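Local coordinates for putative acetyltransferase (Streptococcus mutans, PDB 4E2A), which probably transfers an acyl group, most likely acetyl from acetyl-CoA, to an acceptor substrate, at residues Phe108-Trp113 with Ile128-Ile133. Numbering follows the deposited sequence.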
loop_
_atom_site.group_PDB
_atom_site.type_symbol
_atom_site.label_atom_id
_atom_site.label_comp_id
_atom_site.label_asym_id
_atom_site.label_seq_id
_atom_site.Cartn_x
_atom_site.Cartn_y
_atom_site.Cartn_z
ATOM N N PHE B 108 18.861 -2.021 -13.472
ATOM C CA PHE B 108 18.667 -3.176 -12.602
ATOM C C PHE B 108 17.249 -3.737 -12.636
ATOM O O PHE B 108 16.294 -3.073 -13.067
ATOM C CB PHE B 108 19.152 -2.870 -11.175
ATOM C CG PHE B 108 18.225 -1.982 -10.398
ATOM C CD1 PHE B 108 17.261 -2.536 -9.556
ATOM C CD2 PHE B 108 18.299 -0.604 -10.522
ATOM C CE1 PHE B 108 16.394 -1.723 -8.839
ATOM C CE2 PHE B 108 17.428 0.233 -9.805
ATOM C CZ PHE B 108 16.473 -0.328 -8.969
ATOM N N LEU B 109 17.131 -4.978 -12.160
ATOM C CA LEU B 109 15.934 -5.764 -12.318
ATOM C C LEU B 109 15.733 -6.568 -11.033
ATOM O O LEU B 109 16.659 -7.234 -10.586
ATOM C CB LEU B 109 16.076 -6.719 -13.524
ATOM C CG LEU B 109 15.106 -7.910 -13.514
ATOM C CD1 LEU B 109 13.663 -7.443 -13.719
ATOM C CD2 LEU B 109 15.514 -9.036 -14.523
ATOM N N LYS B 110 14.554 -6.479 -10.411
ATOM C CA LYS B 110 14.299 -7.380 -9.273
ATOM C C LYS B 110 13.115 -8.290 -9.540
ATOM O O LYS B 110 12.028 -7.822 -9.923
ATOM C CB LYS B 110 14.129 -6.618 -7.943
ATOM C CG LYS B 110 13.864 -7.512 -6.716
ATOM C CD LYS B 110 13.686 -6.668 -5.438
ATOM C CE LYS B 110 13.682 -7.556 -4.178
ATOM N NZ LYS B 110 12.326 -8.084 -3.797
ATOM N N VAL B 111 13.326 -9.594 -9.352
ATOM C CA VAL B 111 12.242 -10.576 -9.525
ATOM C C VAL B 111 11.978 -11.395 -8.249
ATOM O O VAL B 111 12.881 -11.620 -7.470
ATOM C CB VAL B 111 12.487 -11.502 -10.749
ATOM C CG1 VAL B 111 12.375 -10.676 -12.052
ATOM C CG2 VAL B 111 13.837 -12.171 -10.648
ATOM N N ASN B 112 10.729 -11.803 -8.028
ATOM C CA ASN B 112 10.365 -12.546 -6.829
ATOM C C ASN B 112 9.538 -13.792 -7.125
ATOM O O ASN B 112 8.804 -13.845 -8.115
ATOM C CB ASN B 112 9.533 -11.692 -5.861
ATOM C CG ASN B 112 10.115 -10.321 -5.605
ATOM O OD1 ASN B 112 9.390 -9.327 -5.639
ATOM N ND2 ASN B 112 11.400 -10.258 -5.306
ATOM N N TRP B 113 9.644 -14.782 -6.245
ATOM C CA TRP B 113 8.715 -15.905 -6.236
ATOM C C TRP B 113 8.552 -16.426 -4.798
ATOM O O TRP B 113 9.202 -15.912 -3.884
ATOM C CB TRP B 113 9.178 -17.008 -7.186
ATOM C CG TRP B 113 10.484 -17.637 -6.814
ATOM C CD1 TRP B 113 10.660 -18.774 -6.073
ATOM C CD2 TRP B 113 11.794 -17.188 -7.182
ATOM N NE1 TRP B 113 12.007 -19.057 -5.955
ATOM C CE2 TRP B 113 12.722 -18.100 -6.631
ATOM C CE3 TRP B 113 12.280 -16.102 -7.924
ATOM C CZ2 TRP B 113 14.104 -17.948 -6.782
ATOM C CZ3 TRP B 113 13.650 -15.959 -8.077
ATOM C CH2 TRP B 113 14.547 -16.877 -7.507
ATOM N N ILE B 128 7.612 -9.761 -11.509
ATOM C CA ILE B 128 8.606 -8.775 -11.925
ATOM C C ILE B 128 8.299 -7.501 -11.139
ATOM O O ILE B 128 7.269 -6.854 -11.371
ATOM C CB ILE B 128 8.585 -8.537 -13.447
ATOM C CG1 ILE B 128 8.789 -9.867 -14.190
ATOM C CG2 ILE B 128 9.676 -7.546 -13.842
ATOM C CD1 ILE B 128 8.331 -9.820 -15.672
ATOM N N GLN B 129 9.161 -7.185 -10.171
ATOM C CA GLN B 129 8.878 -6.136 -9.181
ATOM C C GLN B 129 9.479 -4.777 -9.549
ATOM O O GLN B 129 8.798 -3.750 -9.453
ATOM C CB GLN B 129 9.375 -6.553 -7.778
ATOM C CG GLN B 129 9.021 -5.540 -6.658
ATOM C CD GLN B 129 9.883 -5.686 -5.397
ATOM O OE1 GLN B 129 10.471 -6.738 -5.140
ATOM N NE2 GLN B 129 9.952 -4.617 -4.603
ATOM N N ARG B 130 10.754 -4.775 -9.934
ATOM C CA ARG B 130 11.485 -3.550 -10.245
ATOM C C ARG B 130 12.255 -3.627 -11.560
ATOM O O ARG B 130 12.957 -4.606 -11.823
ATOM C CB ARG B 130 12.522 -3.234 -9.145
ATOM C CG ARG B 130 11.967 -2.710 -7.840
ATOM C CD ARG B 130 13.098 -2.464 -6.814
ATOM N NE ARG B 130 12.500 -2.172 -5.526
ATOM C CZ ARG B 130 13.034 -2.483 -4.353
ATOM N NH1 ARG B 130 14.212 -3.105 -4.294
ATOM N NH2 ARG B 130 12.383 -2.160 -3.235
ATOM N N LEU B 131 12.165 -2.572 -12.366
ATOM C CA LEU B 131 13.022 -2.473 -13.545
ATOM C C LEU B 131 13.277 -0.995 -13.872
ATOM O O LEU B 131 12.351 -0.281 -14.259
ATOM C CB LEU B 131 12.391 -3.227 -14.749
ATOM C CG LEU B 131 13.306 -3.593 -15.951
ATOM C CD1 LEU B 131 12.629 -4.510 -16.984
ATOM C CD2 LEU B 131 13.824 -2.339 -16.652
ATOM N N TYR B 132 14.530 -0.559 -13.692
ATOM C CA TYR B 132 14.964 0.802 -13.938
ATOM C C TYR B 132 16.177 0.849 -14.857
ATOM O O TYR B 132 17.095 0.034 -14.734
ATOM C CB TYR B 132 15.362 1.490 -12.616
ATOM C CG TYR B 132 14.217 1.825 -11.680
ATOM C CD1 TYR B 132 13.589 3.067 -11.722
ATOM C CD2 TYR B 132 13.776 0.895 -10.743
ATOM C CE1 TYR B 132 12.565 3.367 -10.852
ATOM C CE2 TYR B 132 12.759 1.187 -9.880
ATOM C CZ TYR B 132 12.154 2.419 -9.935
ATOM O OH TYR B 132 11.135 2.708 -9.063
ATOM N N ILE B 133 16.189 1.819 -15.762
ATOM C CA ILE B 133 17.371 2.085 -16.582
ATOM C C ILE B 133 17.807 3.515 -16.295
ATOM O O ILE B 133 16.977 4.437 -16.344
ATOM C CB ILE B 133 17.076 1.937 -18.106
ATOM C CG1 ILE B 133 16.545 0.534 -18.447
ATOM C CG2 ILE B 133 18.326 2.302 -18.946
ATOM C CD1 ILE B 133 17.555 -0.617 -18.257
HETATM O O HOH W 1 11.633 -5.430 -2.506
#
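A classic beta bulge shifts the register of the antiparallel hairpin formed by strands 104-113 and 125-133, Gln129 and Arg130 both facing Lys110, consistent with the bulge of the fourth strand of GNAT folds. Lys110 O accepts a bond from Gln129 N at 2.9 Å and a weak one from Arg130 N at 3.3 Å, while Lys110 N donates to Arg130 O. Beyond the bulge the pairing is regular: Phe108 and Tyr132 exchange two backbone bonds. At the bulge Gln129 points toward strand 104-113, and its extended chain runs beside Lys110, whose bend at chi4 (-88°) brings NZ to 2.7 Å from Gln129 OE1; a water accepts from both Lys110 NZ and Gln129 NE2. On the face that carries Lys110 and Arg130, the rings of Phe108 and Tyr132 lie nearly parallel but slid apart, their planes 19° from each other, with Phe108 CZ 3.5 Å from Tyr132 CD2. Arg130 CD meets the edge of the Phe108 ring, and its guanidinium continues to a salt bridge with Glu88. Leu109 CD1 packs against Ile128 CG2 on the opposite face. Helix 142-157 covers Leu109 and Leu131, helix 48-63 covers Phe108 and Tyr132, and strands 94-101 and 161-167 extend the sheet.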